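Local coordinates for protein glutamate receptor 1 (Adineta vaga, PDB 4IO6) that probably serves as a glutamate-gated ion channel, represented here by its extracellular ligand-binding domain with methionine bound, at residues R108-K113 / L195-E200. Numbering follows the deposited sequence.
Sequences RILMRK and LTLVGE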
# COMPACT_ATOMS: atom_id res chain seq x y z
N ARG A 108 15.66 3.73 -3.05
CA ARG A 108 16.51 4.47 -3.98
C ARG A 108 17.97 4.14 -3.72
O ARG A 108 18.34 3.77 -2.59
CB ARG A 108 16.36 5.99 -3.78
CG ARG A 108 14.96 6.59 -3.98
CD ARG A 108 14.46 6.59 -5.41
NE ARG A 108 15.39 7.06 -6.45
CZ ARG A 108 15.57 8.31 -6.86
NH1 ARG A 108 14.94 9.32 -6.27
NH2 ARG A 108 16.43 8.56 -7.85
N ILE A 109 18.80 4.33 -4.75
CA ILE A 109 20.24 4.27 -4.63
C ILE A 109 20.78 5.61 -4.13
O ILE A 109 20.45 6.66 -4.70
CB ILE A 109 20.87 3.92 -5.97
CG1 ILE A 109 20.32 2.58 -6.47
CG2 ILE A 109 22.39 3.87 -5.86
CD1 ILE A 109 20.60 2.31 -7.93
N LEU A 110 21.57 5.55 -3.05
CA LEU A 110 22.25 6.70 -2.43
C LEU A 110 23.72 6.72 -2.80
O LEU A 110 24.36 5.68 -2.76
CB LEU A 110 22.16 6.54 -0.92
CG LEU A 110 22.76 7.69 -0.10
CD1 LEU A 110 21.97 9.00 -0.27
CD2 LEU A 110 22.81 7.31 1.39
N MET A 111 24.26 7.89 -3.13
CA MET A 111 25.67 7.98 -3.53
C MET A 111 26.19 9.38 -3.30
O MET A 111 25.41 10.28 -3.06
CB MET A 111 25.83 7.63 -5.01
CG MET A 111 25.17 8.61 -5.97
SD MET A 111 25.46 8.08 -7.69
CE MET A 111 24.97 9.54 -8.59
N ARG A 112 27.50 9.56 -3.39
CA ARG A 112 28.09 10.90 -3.36
C ARG A 112 27.79 11.60 -4.67
O ARG A 112 27.81 10.98 -5.73
CB ARG A 112 29.62 10.83 -3.21
CG ARG A 112 30.13 10.39 -1.86
CD ARG A 112 31.67 10.42 -1.82
NE ARG A 112 32.27 9.63 -2.90
CZ ARG A 112 32.41 8.30 -2.88
NH1 ARG A 112 32.01 7.58 -1.84
NH2 ARG A 112 32.96 7.68 -3.92
N LYS A 113 27.56 12.91 -4.63
CA LYS A 113 27.40 13.63 -5.87
C LYS A 113 28.62 13.44 -6.74
O LYS A 113 29.74 13.44 -6.25
CB LYS A 113 27.19 15.12 -5.61
CG LYS A 113 25.81 15.44 -5.20
CD LYS A 113 25.63 16.93 -4.98
CE LYS A 113 24.22 17.19 -4.50
NZ LYS A 113 24.00 18.68 -4.32
N LEU A 195 25.36 14.44 -0.85
CA LEU A 195 24.92 13.11 -1.27
C LEU A 195 23.72 13.28 -2.18
O LEU A 195 23.06 14.33 -2.17
CB LEU A 195 24.56 12.24 -0.05
CG LEU A 195 25.70 11.98 0.93
CD1 LEU A 195 25.25 11.04 2.07
CD2 LEU A 195 26.93 11.41 0.23
N THR A 196 23.42 12.27 -2.97
CA THR A 196 22.32 12.37 -3.90
C THR A 196 21.73 11.00 -4.19
O THR A 196 22.28 9.97 -3.76
CB THR A 196 22.77 13.07 -5.21
OG1 THR A 196 21.62 13.50 -5.94
CG2 THR A 196 23.61 12.15 -6.05
N LEU A 197 20.58 11.00 -4.86
CA LEU A 197 19.88 9.78 -5.23
C LEU A 197 19.96 9.61 -6.75
O LEU A 197 20.02 10.59 -7.49
CB LEU A 197 18.41 9.84 -4.81
CG LEU A 197 18.16 10.28 -3.36
CD1 LEU A 197 16.68 10.25 -3.06
CD2 LEU A 197 18.89 9.35 -2.40
N VAL A 198 19.96 8.36 -7.20
CA VAL A 198 20.09 8.09 -8.62
C VAL A 198 19.28 6.85 -9.00
O VAL A 198 19.07 5.96 -8.19
CB VAL A 198 21.57 7.91 -9.02
CG1 VAL A 198 22.16 6.63 -8.43
CG2 VAL A 198 21.70 7.93 -10.53
N GLY A 199 18.79 6.83 -10.24
CA GLY A 199 18.11 5.65 -10.76
C GLY A 199 16.62 5.61 -10.48
O GLY A 199 16.06 6.44 -9.76
N GLU A 200 15.97 4.62 -11.07
CA GLU A 200 14.55 4.39 -10.84
C GLU A 200 14.34 3.84 -9.44
O GLU A 200 15.23 3.19 -8.88
CB GLU A 200 14.02 3.38 -11.85
CG GLU A 200 13.83 3.94 -13.25
CD GLU A 200 12.83 5.09 -13.27
OE1 GLU A 200 11.63 4.83 -13.01
OE2 GLU A 200 13.26 6.24 -13.52
O HOH W 1 16.88 4.68 -7.23
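With chi1 at 66°, Met111 sets CG between its backbone N and carbonyl carbon, and the extended chain beyond carries the thioether over Val198, whose CG1 (chi1 68°) takes the same rotamer position and meets SD at 3.7 Å. The two side chains cross nearly perpendicularly; Met111 CG and CE both also touch Thr196 CG2. Ile109 CG2, from the residue paired directly with Val198, packs on Val198 CG1, whereas Met111 reaches it diagonally. This is an antiparallel beta ladder in the periplasmic-binding-protein fold of the ligand-binding domain, joining strand 195-198 to the edge of strand 103-112 that is not used by strand 176-180. Met111 N donates to Thr196 O at 2.9 Å, and Thr196 N donates to Met111 O at 2.8 Å; Val198 N adds a 3.1 Å bond to Ile109 O. On the other face, Leu110 CD1 meets Leu197 CD2 at 3.8 Å, and these two leucines pack against helix 181-190, while Leu110 also touches helix 162-170. Arg112 points away from strand 195-198, its NH1 bonded to Ile174 O and its NH2 in a salt bridge with Asp175. Where the chain turns at Gly199, Arg108 bends at chi2 and chi3, laying one guanidinium face over Leu197 CB and giving NH2 a weak bond to Gly199 O. One water bridges both segments at this corner: it accepts from Ile109 N and from Arg108 NE (2.9 Å), and donates to Val198 O at 2.7 Å and to Glu200 O at 2.8 Å.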